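PDB 3QH4: esterase LipW from Mycobacterium marinum, which probably hydrolyses ester bonds, as expected of an alpha/beta hydrolase. Local coordinates for residues A245-T250 with Q269-A274; V187-L192 with A312-P317; G168-A173 with S236-R241. One frame throughout, in Å; residues are numbered along the deposited sequence.

Contact 1: A245-T250 with Q269-A274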
ATOM      1  N   ALA A 245      -0.087 -17.681  11.897  1.00  9.81           N
ATOM      2  CA  ALA A 245      -1.107 -17.678  12.949  1.00 10.20           C
ATOM      3  C   ALA A 245      -0.966 -16.447  13.813  1.00 10.21           C
ATOM      4  O   ALA A 245       0.150 -16.017  14.138  1.00 11.05           O
ATOM      5  CB  ALA A 245      -1.042 -18.941  13.806  1.00 10.79           C
ATOM      6  N   GLY A 246      -2.104 -15.863  14.178  1.00  9.98           N
ATOM      7  CA  GLY A 246      -2.097 -14.730  15.093  1.00  9.82           C
ATOM      8  C   GLY A 246      -1.984 -13.356  14.455  1.00  9.57           C
ATOM      9  O   GLY A 246      -2.071 -12.333  15.164  1.00  9.42           O
ATOM     10  N   LEU A 247      -1.776 -13.313  13.141  1.00  8.35           N
ATOM     11  CA  LEU A 247      -1.834 -12.031  12.430  1.00  8.19           C
ATOM     12  C   LEU A 247      -3.253 -11.452  12.475  1.00  8.44           C
ATOM     13  O   LEU A 247      -4.228 -12.210  12.646  1.00  8.47           O
ATOM     14  CB  LEU A 247      -1.356 -12.189  10.984  1.00  7.02           C
ATOM     15  CG  LEU A 247       0.134 -12.527  10.862  1.00  8.50           C
ATOM     16  CD1 LEU A 247       0.503 -12.805   9.396  1.00  8.21           C
ATOM     17  CD2 LEU A 247       1.040 -11.386  11.414  1.00 13.57           C
ATOM     18  N   PRO A 248      -3.375 -10.111  12.365  1.00  8.40           N
ATOM     19  CA  PRO A 248      -4.685  -9.462  12.416  1.00  8.67           C
ATOM     20  C   PRO A 248      -5.574  -9.869  11.244  1.00  8.51           C
ATOM     21  O   PRO A 248      -5.065 -10.174  10.152  1.00  8.40           O
ATOM     22  CB  PRO A 248      -4.378  -7.960  12.330  1.00  8.83           C
ATOM     23  CG  PRO A 248      -2.915  -7.828  12.207  1.00 10.24           C
ATOM     24  CD  PRO A 248      -2.263  -9.157  12.196  1.00  9.14           C
ATOM     25  N   ALA A 249      -6.881  -9.869  11.503  1.00  8.21           N
ATOM     26  CA  ALA A 249      -7.889  -9.957  10.454  1.00  7.23           C
ATOM     27  C   ALA A 249      -7.501  -9.087   9.255  1.00  6.52           C
ATOM     28  O   ALA A 249      -6.953  -7.989   9.414  1.00  5.80           O
ATOM     29  CB  ALA A 249      -9.223  -9.546  11.000  1.00  7.89           C
ATOM     30  N   THR A 250      -7.765  -9.604   8.060  1.00  5.15           N
ATOM     31  CA  THR A 250      -7.175  -9.058   6.831  1.00  4.85           C
ATOM     32  C   THR A 250      -8.228  -8.830   5.743  1.00  4.31           C
ATOM     33  O   THR A 250      -9.170  -9.639   5.623  1.00  4.34           O
ATOM     34  CB  THR A 250      -6.124 -10.067   6.306  1.00  5.20           C
ATOM     35  OG1 THR A 250      -5.079 -10.189   7.280  1.00  6.15           O
ATOM     36  CG2 THR A 250      -5.491  -9.619   4.948  1.00  5.87           C
ATOM     37  N   GLN A 269      -4.437 -17.806   0.971  1.00  4.22           N
ATOM     38  CA  GLN A 269      -4.767 -19.182   1.340  1.00  5.70           C
ATOM     39  C   GLN A 269      -4.014 -19.541   2.632  1.00  6.05           C
ATOM     40  O   GLN A 269      -4.573 -20.182   3.518  1.00  6.52           O
ATOM     41  CB  GLN A 269      -4.385 -20.136   0.201  1.00  6.17           C
ATOM     42  CG  GLN A 269      -4.365 -21.588   0.619  1.00  8.14           C
ATOM     43  CD  GLN A 269      -5.740 -22.167   0.769  1.00 11.67           C
ATOM     44  OE1 GLN A 269      -6.304 -22.229   1.900  1.00 13.48           O
ATOM     45  NE2 GLN A 269      -6.311 -22.603  -0.348  1.00  8.14           N
ATOM     46  N   ARG A 270      -2.771 -19.080   2.750  1.00  5.29           N
ATOM     47  CA  ARG A 270      -1.995 -19.366   3.956  1.00  6.80           C
ATOM     48  C   ARG A 270      -2.555 -18.654   5.182  1.00  5.95           C
ATOM     49  O   ARG A 270      -2.587 -19.235   6.260  1.00  6.59           O
ATOM     50  CB  ARG A 270      -0.519 -19.045   3.719  1.00  7.54           C
ATOM     51  CG  ARG A 270       0.057 -19.965   2.660  1.00 10.56           C
ATOM     52  CD  ARG A 270       1.565 -20.165   2.845  1.00 17.62           C
ATOM     53  NE  ARG A 270       2.301 -18.906   2.866  1.00 17.66           N
ATOM     54  CZ  ARG A 270       3.071 -18.496   3.876  1.00 18.51           C
ATOM     55  NH1 ARG A 270       3.710 -17.349   3.769  1.00 15.65           N
ATOM     56  NH2 ARG A 270       3.228 -19.238   4.981  1.00 17.93           N
ATOM     57  N   LEU A 271      -3.012 -17.411   5.016  1.00  4.49           N
ATOM     58  CA  LEU A 271      -3.670 -16.707   6.127  1.00  4.50           C
ATOM     59  C   LEU A 271      -4.887 -17.503   6.604  1.00  4.93           C
ATOM     60  O   LEU A 271      -5.041 -17.780   7.797  1.00  5.58           O
ATOM     61  CB  LEU A 271      -4.097 -15.301   5.714  1.00  4.01           C
ATOM     62  CG  LEU A 271      -2.975 -14.254   5.548  1.00  3.44           C
ATOM     63  CD1 LEU A 271      -3.577 -12.983   4.905  1.00  5.77           C
ATOM     64  CD2 LEU A 271      -2.337 -13.917   6.923  1.00  5.09           C
ATOM     65  N   LEU A 272      -5.731 -17.879   5.653  1.00  5.40           N
ATOM     66  CA  LEU A 272      -6.917 -18.677   5.964  1.00  5.28           C
ATOM     67  C   LEU A 272      -6.543 -19.995   6.650  1.00  6.45           C
ATOM     68  O   LEU A 272      -7.172 -20.395   7.646  1.00  6.67           O
ATOM     69  CB  LEU A 272      -7.718 -18.912   4.678  1.00  5.30           C
ATOM     70  CG  LEU A 272      -8.358 -17.616   4.193  1.00  5.26           C
ATOM     71  CD1 LEU A 272      -8.766 -17.757   2.696  1.00  5.57           C
ATOM     72  CD2 LEU A 272      -9.580 -17.247   5.062  1.00  5.51           C
ATOM     73  N   GLY A 273      -5.537 -20.682   6.103  1.00  7.19           N
ATOM     74  CA  GLY A 273      -5.066 -21.954   6.688  1.00  7.67           C
ATOM     75  C   GLY A 273      -4.581 -21.793   8.130  1.00  8.51           C
ATOM     76  O   GLY A 273      -4.717 -22.708   8.950  1.00  9.71           O
ATOM     77  N   ALA A 274      -4.050 -20.627   8.440  1.00  7.30           N
ATOM     78  CA  ALA A 274      -3.517 -20.319   9.766  1.00  7.30           C
ATOM     79  C   ALA A 274      -4.602 -19.805  10.718  1.00  7.41           C
ATOM     80  O   ALA A 274      -4.318 -19.445  11.867  1.00  9.17           O
ATOM     81  CB  ALA A 274      -2.366 -19.287   9.649  1.00  6.37           C
TER
HETATM   82  O   HOH W   1      -4.682 -17.207  13.648  1.00  9.47           O
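L247 and L271 face each other with the same torsions: in both, CG stands anti to the carbonyl carbon (chi1 -67° and -73°) and the chain is then extended, which carries the methyl forks out from loop and helix until they cross at about a right angle. L247 CD1 meets L271 CD2 at 3.9 Å. The other methyl of the fork, L271 CD1, lies against T250, 3.9 Å from T250 CG2. A branched leucine thus serves two partners at once. Threonine suits its place because its methyl faces the leucine while its hydroxyl is used within the loop: T250 OG1 donates to P248 O over 2.9 Å, tilted 17° from the carbonyl plane. Farther out, A274 CB sits 3.6 Å from A245 N, and the small alanines let the backbones come close, A245 CA and A274 CA being 4.8 Å apart. Here a water joins the segments, accepting from G246 N (3.0 Å) and donating to A274 O (2.9 Å). G246 has a positive phi, where a side chain would press on the preceding carbonyl oxygen, so glycine suits this place in the loop. L271 also packs on L244 and on T278 of strand 278-283. The arrangement belongs to the alpha/beta hydrolase fold: the C-terminal end of helix 261-273 packs against the loop leading into strand 250-255, within a beta-alpha-beta crossover to strand 278-283.

Contact 2: V187-L192 with A312-P317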
ATOM      1  N   VAL A 187      -2.639  -4.422  16.875  1.00 11.17           N
ATOM      2  CA  VAL A 187      -3.264  -3.989  15.610  1.00 10.07           C
ATOM      3  C   VAL A 187      -4.463  -4.899  15.356  1.00  9.67           C
ATOM      4  O   VAL A 187      -4.328  -6.120  15.397  1.00  9.85           O
ATOM      5  CB  VAL A 187      -2.235  -4.112  14.434  1.00 10.08           C
ATOM      6  CG1 VAL A 187      -2.921  -4.050  13.059  1.00  9.24           C
ATOM      7  CG2 VAL A 187      -1.154  -2.989  14.542  1.00 10.23           C
ATOM      8  N   ILE A 188      -5.637  -4.313  15.108  1.00  9.00           N
ATOM      9  CA  ILE A 188      -6.841  -5.110  14.993  1.00  9.17           C
ATOM     10  C   ILE A 188      -7.224  -5.477  13.561  1.00  8.41           C
ATOM     11  O   ILE A 188      -8.116  -6.315  13.345  1.00  9.58           O
ATOM     12  CB  ILE A 188      -8.058  -4.468  15.692  1.00  9.51           C
ATOM     13  CG1 ILE A 188      -8.488  -3.167  14.990  1.00  9.99           C
ATOM     14  CG2 ILE A 188      -7.743  -4.268  17.213  1.00 12.07           C
ATOM     15  CD1 ILE A 188      -9.843  -2.638  15.494  1.00 13.08           C
ATOM     16  N   PHE A 189      -6.556  -4.873  12.582  1.00  6.71           N
ATOM     17  CA  PHE A 189      -6.918  -5.168  11.208  1.00  5.82           C
ATOM     18  C   PHE A 189      -5.785  -4.774  10.293  1.00  6.08           C
ATOM     19  O   PHE A 189      -5.101  -3.776  10.569  1.00  6.68           O
ATOM     20  CB  PHE A 189      -8.163  -4.375  10.801  1.00  5.86           C
ATOM     21  CG  PHE A 189      -8.861  -4.932   9.584  1.00  6.58           C
ATOM     22  CD1 PHE A 189      -9.757  -5.996   9.712  1.00  5.69           C
ATOM     23  CD2 PHE A 189      -8.630  -4.385   8.317  1.00  6.80           C
ATOM     24  CE1 PHE A 189     -10.417  -6.508   8.585  1.00  4.15           C
ATOM     25  CE2 PHE A 189      -9.251  -4.916   7.175  1.00  6.39           C
ATOM     26  CZ  PHE A 189     -10.159  -5.978   7.313  1.00  6.43           C
ATOM     27  N   GLN A 190      -5.604  -5.531   9.210  1.00  4.95           N
ATOM     28  CA  GLN A 190      -4.648  -5.125   8.161  1.00  5.09           C
ATOM     29  C   GLN A 190      -5.335  -5.107   6.806  1.00  5.02           C
ATOM     30  O   GLN A 190      -6.008  -6.077   6.404  1.00  4.62           O
ATOM     31  CB  GLN A 190      -3.389  -6.028   8.132  1.00  6.81           C
ATOM     32  CG  GLN A 190      -3.629  -7.511   7.846  1.00  9.51           C
ATOM     33  CD  GLN A 190      -2.316  -8.319   7.780  1.00  8.36           C
ATOM     34  OE1 GLN A 190      -1.284  -7.852   7.267  1.00  8.49           O
ATOM     35  NE2 GLN A 190      -2.344  -9.506   8.375  1.00 12.97           N
ATOM     36  N   LEU A 191      -5.103  -4.034   6.064  1.00  4.29           N
ATOM     37  CA  LEU A 191      -5.740  -3.884   4.747  1.00  3.74           C
ATOM     38  C   LEU A 191      -4.632  -3.820   3.706  1.00  4.49           C
ATOM     39  O   LEU A 191      -3.801  -2.902   3.722  1.00  4.01           O
ATOM     40  CB  LEU A 191      -6.596  -2.603   4.737  1.00  4.61           C
ATOM     41  CG  LEU A 191      -7.391  -2.327   3.462  1.00  4.89           C
ATOM     42  CD1 LEU A 191      -8.700  -1.624   3.832  1.00  7.74           C
ATOM     43  CD2 LEU A 191      -6.551  -1.471   2.506  1.00  6.63           C
ATOM     44  N   LEU A 192      -4.559  -4.862   2.886  1.00  2.81           N
ATOM     45  CA  LEU A 192      -3.441  -5.028   1.941  1.00  3.71           C
ATOM     46  C   LEU A 192      -4.011  -4.954   0.519  1.00  4.60           C
ATOM     47  O   LEU A 192      -4.596  -5.930   0.002  1.00  4.99           O
ATOM     48  CB  LEU A 192      -2.717  -6.363   2.171  1.00  3.93           C
ATOM     49  CG  LEU A 192      -2.292  -6.684   3.604  1.00  4.84           C
ATOM     50  CD1 LEU A 192      -1.697  -8.083   3.690  1.00  5.73           C
ATOM     51  CD2 LEU A 192      -1.270  -5.660   4.130  1.00  4.89           C
ATOM     52  N   ALA A 312     -14.703  -0.336   8.463  1.00  8.39           N
ATOM     53  CA  ALA A 312     -15.788   0.141   9.340  1.00 10.33           C
ATOM     54  C   ALA A 312     -16.293  -1.007  10.219  1.00 11.32           C
ATOM     55  O   ALA A 312     -16.615  -0.809  11.396  1.00 12.62           O
ATOM     56  CB  ALA A 312     -16.927   0.731   8.531  1.00 10.44           C
ATOM     57  N   ASP A 313     -16.368  -2.204   9.654  1.00 11.86           N
ATOM     58  CA  ASP A 313     -16.842  -3.342  10.463  1.00 13.12           C
ATOM     59  C   ASP A 313     -15.850  -3.681  11.574  1.00 13.23           C
ATOM     60  O   ASP A 313     -16.256  -4.121  12.660  1.00 13.19           O
ATOM     61  CB  ASP A 313     -17.145  -4.570   9.606  1.00 13.29           C
ATOM     62  CG  ASP A 313     -18.441  -4.418   8.789  1.00 17.03           C
ATOM     63  OD1 ASP A 313     -19.222  -3.463   9.021  1.00 21.03           O
ATOM     64  OD2 ASP A 313     -18.667  -5.252   7.902  1.00 19.99           O
ATOM     65  N   ALA A 314     -14.557  -3.487  11.309  1.00 11.56           N
ATOM     66  CA  ALA A 314     -13.523  -3.754  12.320  1.00 12.46           C
ATOM     67  C   ALA A 314     -13.601  -2.718  13.442  1.00 12.59           C
ATOM     68  O   ALA A 314     -13.475  -3.040  14.657  1.00 13.35           O
ATOM     69  CB  ALA A 314     -12.140  -3.715  11.654  1.00 12.57           C
ATOM     70  N   PHE A 315     -13.822  -1.466  13.026  1.00 11.82           N
ATOM     71  CA  PHE A 315     -13.836  -0.321  13.942  1.00 11.05           C
ATOM     72  C   PHE A 315     -15.171  -0.149  14.688  1.00 12.28           C
ATOM     73  O   PHE A 315     -15.178   0.398  15.792  1.00 11.76           O
ATOM     74  CB  PHE A 315     -13.538   0.971  13.181  1.00 10.22           C
ATOM     75  CG  PHE A 315     -12.111   1.107  12.706  1.00  9.39           C
ATOM     76  CD1 PHE A 315     -11.063   0.442  13.361  1.00  9.89           C
ATOM     77  CD2 PHE A 315     -11.810   1.966  11.634  1.00  9.23           C
ATOM     78  CE1 PHE A 315      -9.723   0.598  12.951  1.00  9.85           C
ATOM     79  CE2 PHE A 315     -10.469   2.118  11.199  1.00  7.76           C
ATOM     80  CZ  PHE A 315      -9.425   1.436  11.866  1.00  9.20           C
ATOM     81  N   TYR A 316     -16.284  -0.602  14.091  1.00 12.69           N
ATOM     82  CA  TYR A 316     -17.606  -0.380  14.660  1.00 13.74           C
ATOM     83  C   TYR A 316     -18.395  -1.691  14.609  1.00 14.95           C
ATOM     84  O   TYR A 316     -19.337  -1.818  13.832  1.00 15.82           O
ATOM     85  CB  TYR A 316     -18.331   0.731  13.882  1.00 13.09           C
ATOM     86  CG  TYR A 316     -17.576   2.045  13.803  1.00 13.07           C
ATOM     87  CD1 TYR A 316     -17.620   2.957  14.858  1.00 12.89           C
ATOM     88  CD2 TYR A 316     -16.825   2.388  12.672  1.00 12.13           C
ATOM     89  CE1 TYR A 316     -16.956   4.162  14.800  1.00 12.53           C
ATOM     90  CE2 TYR A 316     -16.143   3.606  12.602  1.00 11.50           C
ATOM     91  CZ  TYR A 316     -16.213   4.488  13.682  1.00 12.78           C
ATOM     92  OH  TYR A 316     -15.536   5.686  13.661  1.00 13.67           O
ATOM     93  N   PRO A 317     -17.940  -2.702  15.377  1.00 17.10           N
ATOM     94  CA  PRO A 317     -18.609  -3.991  15.399  1.00 18.81           C
ATOM     95  C   PRO A 317     -20.016  -3.893  15.958  1.00 20.40           C
ATOM     96  O   PRO A 317     -20.825  -4.790  15.684  1.00 21.28           O
ATOM     97  CB  PRO A 317     -17.712  -4.861  16.289  1.00 18.76           C
ATOM     98  CG  PRO A 317     -16.876  -3.911  17.080  1.00 18.90           C
ATOM     99  CD  PRO A 317     -16.737  -2.677  16.234  1.00 17.33           C
ATOM    100  OXT PRO A 317     -20.385  -2.905  16.621  1.00 20.82           O
TER
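In this alpha/beta hydrolase fold the C-terminal helix 298-315 packs on the central sheet, and its last turn meets I188 and F189, on the segment that runs into strand 189-193. The small residue on the helix is A314, whose CB lies 3.8 Å from F189 CD1, approaching the ring obliquely. With only a methyl group at this position, the helix can settle close to a bulky phenylalanine; F189 CA and A314 CA are 6.8 Å apart. F189 has CG anti to the backbone N (chi1 -161°), a torsion that places the ring beside A314; the ring also packs on A310 and L311. Both aromatic residues are buried, as befits large apolar rings between helix and sheet. F315 continues the layer onto A161 of strand 160-165 and onto C117. I188 adds a longer apolar side chain at the more open margin of the interface. Its CG1 lies between the backbone N and the carbonyl carbon (chi1 67°), and chi2 of 169° extends the chain so that the terminal methyl reaches the helix end. There I188 CD1 is 3.7 Å from A314 O and comes to the edge of the F315 ring, near its plane, 3.9 Å from F315 CD1.

Contact 3: G168-A173 with S236-R241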
ATOM      1  N   GLY A 168       3.825  -0.459  -0.422  1.00  4.69           N
ATOM      2  CA  GLY A 168       3.373   0.005   0.902  1.00  3.59           C
ATOM      3  C   GLY A 168       2.650  -1.052   1.714  1.00  3.87           C
ATOM      4  O   GLY A 168       2.701  -1.052   2.947  1.00  4.68           O
ATOM      5  N   ALA A 169       1.948  -1.951   1.033  1.00  3.79           N
ATOM      6  CA  ALA A 169       1.303  -3.064   1.744  1.00  3.23           C
ATOM      7  C   ALA A 169       2.325  -4.044   2.306  1.00  3.53           C
ATOM      8  O   ALA A 169       2.078  -4.646   3.330  1.00  4.79           O
ATOM      9  CB  ALA A 169       0.244  -3.762   0.840  1.00  2.78           C
ATOM     10  N   THR A 170       3.488  -4.141   1.666  1.00  3.99           N
ATOM     11  CA  THR A 170       4.604  -4.958   2.184  1.00  2.95           C
ATOM     12  C   THR A 170       4.991  -4.426   3.557  1.00  4.17           C
ATOM     13  O   THR A 170       5.163  -5.197   4.517  1.00  5.22           O
ATOM     14  CB  THR A 170       5.832  -4.877   1.240  1.00  4.15           C
ATOM     15  OG1 THR A 170       5.400  -4.996  -0.131  1.00  3.02           O
ATOM     16  CG2 THR A 170       6.795  -6.021   1.558  1.00  4.35           C
ATOM     17  N   LEU A 171       5.107  -3.105   3.643  1.00  2.98           N
ATOM     18  CA  LEU A 171       5.463  -2.460   4.912  1.00  3.92           C
ATOM     19  C   LEU A 171       4.328  -2.647   5.939  1.00  3.48           C
ATOM     20  O   LEU A 171       4.600  -2.940   7.103  1.00  4.49           O
ATOM     21  CB  LEU A 171       5.748  -0.987   4.704  1.00  4.19           C
ATOM     22  CG  LEU A 171       6.800  -0.654   3.644  1.00  4.10           C
ATOM     23  CD1 LEU A 171       6.839   0.888   3.421  1.00  5.17           C
ATOM     24  CD2 LEU A 171       8.213  -1.218   4.007  1.00  6.33           C
ATOM     25  N   ALA A 172       3.066  -2.479   5.516  1.00  3.03           N
ATOM     26  CA  ALA A 172       1.939  -2.684   6.410  1.00  4.53           C
ATOM     27  C   ALA A 172       1.940  -4.099   6.965  1.00  5.67           C
ATOM     28  O   ALA A 172       1.661  -4.308   8.135  1.00  6.66           O
ATOM     29  CB  ALA A 172       0.618  -2.419   5.680  1.00  4.10           C
ATOM     30  N   ALA A 173       2.268  -5.080   6.117  1.00  6.55           N
ATOM     31  CA  ALA A 173       2.323  -6.474   6.572  1.00  7.00           C
ATOM     32  C   ALA A 173       3.441  -6.625   7.639  1.00  8.62           C
ATOM     33  O   ALA A 173       3.329  -7.425   8.597  1.00  9.03           O
ATOM     34  CB  ALA A 173       2.595  -7.387   5.380  1.00  7.08           C
ATOM     35  N   SER A 236      12.190  -9.139   5.569  1.00  9.30           N
ATOM     36  CA  SER A 236      12.089  -8.228   4.421  1.00  7.78           C
ATOM     37  C   SER A 236      10.992  -8.617   3.435  1.00  7.94           C
ATOM     38  O   SER A 236      10.526  -7.789   2.652  1.00  8.17           O
ATOM     39  CB  SER A 236      13.433  -8.132   3.683  1.00  7.97           C
ATOM     40  OG  SER A 236      13.987  -9.424   3.431  1.00  7.83           O
ATOM     41  N   VAL A 237      10.581  -9.882   3.491  1.00  6.34           N
ATOM     42  CA  VAL A 237       9.693 -10.480   2.469  1.00  5.59           C
ATOM     43  C   VAL A 237       8.575 -11.193   3.204  1.00  6.28           C
ATOM     44  O   VAL A 237       8.735 -12.336   3.616  1.00  6.60           O
ATOM     45  CB  VAL A 237      10.458 -11.503   1.602  1.00  4.34           C
ATOM     46  CG1 VAL A 237       9.557 -12.038   0.471  1.00  6.57           C
ATOM     47  CG2 VAL A 237      11.791 -10.852   0.989  1.00  4.47           C
ATOM     48  N   PRO A 238       7.423 -10.529   3.394  1.00  7.24           N
ATOM     49  CA  PRO A 238       6.382 -11.153   4.208  1.00  6.90           C
ATOM     50  C   PRO A 238       5.926 -12.530   3.713  1.00  6.91           C
ATOM     51  O   PRO A 238       5.598 -13.406   4.548  1.00  7.36           O
ATOM     52  CB  PRO A 238       5.241 -10.106   4.180  1.00  7.56           C
ATOM     53  CG  PRO A 238       5.940  -8.813   4.013  1.00  7.88           C
ATOM     54  CD  PRO A 238       7.083  -9.135   3.041  1.00  7.44           C
ATOM     55  N   GLY A 239       5.942 -12.767   2.391  1.00  6.64           N
ATOM     56  CA  GLY A 239       5.476 -14.012   1.858  1.00  7.94           C
ATOM     57  C   GLY A 239       6.381 -15.176   2.230  1.00  7.88           C
ATOM     58  O   GLY A 239       5.956 -16.333   2.158  1.00  9.94           O
ATOM     59  N   ARG A 240       7.612 -14.880   2.650  1.00  7.21           N
ATOM     60  CA  ARG A 240       8.492 -15.960   3.147  1.00  8.24           C
ATOM     61  C   ARG A 240       8.254 -16.389   4.612  1.00  8.84           C
ATOM     62  O   ARG A 240       8.855 -17.392   5.073  1.00  9.15           O
ATOM     63  CB  ARG A 240       9.977 -15.600   2.941  1.00  8.19           C
ATOM     64  CG  ARG A 240      10.413 -15.653   1.474  1.00  6.96           C
ATOM     65  CD  ARG A 240      11.865 -15.191   1.393  1.00  6.02           C
ATOM     66  NE  ARG A 240      12.429 -15.206   0.040  1.00  3.99           N
ATOM     67  CZ  ARG A 240      13.172 -16.189  -0.478  1.00  5.60           C
ATOM     68  NH1 ARG A 240      13.357 -17.323   0.178  1.00  8.12           N
ATOM     69  NH2 ARG A 240      13.715 -16.049  -1.684  1.00  4.70           N
ATOM     70  N   ARG A 241       7.401 -15.671   5.345  1.00  8.29           N
ATOM     71  CA  ARG A 241       7.086 -16.046   6.738  1.00  9.78           C
ATOM     72  C   ARG A 241       6.342 -17.381   6.748  1.00 10.12           C
ATOM     73  O   ARG A 241       5.337 -17.540   6.048  1.00 10.57           O
ATOM     74  CB  ARG A 241       6.246 -14.968   7.445  1.00  9.51           C
ATOM     75  CG  ARG A 241       5.968 -15.321   8.912  1.00 12.56           C
ATOM     76  CD  ARG A 241       5.488 -14.122   9.693  1.00 11.31           C
ATOM     77  NE  ARG A 241       6.415 -12.987   9.580  1.00 16.72           N
ATOM     78  CZ  ARG A 241       7.654 -12.939  10.092  1.00 15.60           C
ATOM     79  NH1 ARG A 241       8.149 -13.942  10.801  1.00 19.50           N
ATOM     80  NH2 ARG A 241       8.383 -11.843   9.933  1.00 19.04           N
TER
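T170 sets its methyl against the CD-CG edge of the P238 ring, the two side chains crossing at about a right angle. T170 CG2 is 3.5 Å from P238 CD, tighter than usual carbon-carbon contact. A chi1 of -44° sets OG1 beside the backbone N and leaves CG2 anti to it, so the methyl meets the proline while the hydroxyl is left for other partners: T170 OG1 hydrogen-bonds to V196 O and more weakly to S166 O. A threonine therefore fills this buried place with both an apolar and a polar branch. One helical turn on, A173 CB touches the same ring, 3.9 Å from P238 CG, and P238 CG also lies 3.7 Å from T170 O. The rim of the compact, rigid ring, CB-CG-CD, fits against T170 and A173, and proline suits the first position of the 3-10 turn 238-240, which needs no N-H from it. G168 belongs to a GxSxG sequence consistent with the nucleophile elbow of this fold, which leads from strand 160-165 into helix 167-181. A169 and A172, on a neighbouring flank, rest on L192 of strand 189-193, while L171 packs on Y226 of helix 216-227.

In the fold
The first segment met along the chain is 168-173, on helix 167-181; strand 189-193 follows, beside strand 160-165 in the sheet. Contact 3 closes the loop from 168-173 to 236-241, bringing the segment after helix 216-227 back against helix 167-181. Contact 1 then closes a short loop from 245-250 to 269-274, around strand 250-255 and most of helix 261-273; contacts 3 and 1 are in series. Contact 2 ties the C-terminal helix 298-315 to strand 189-193, so contact 1 nests within it, whereas contacts 2 and 3 cross. Q190 joins contacts 1 and 2 through a probable backbone bond to A249, and R270 joins contacts 1 and 3 through R241 O.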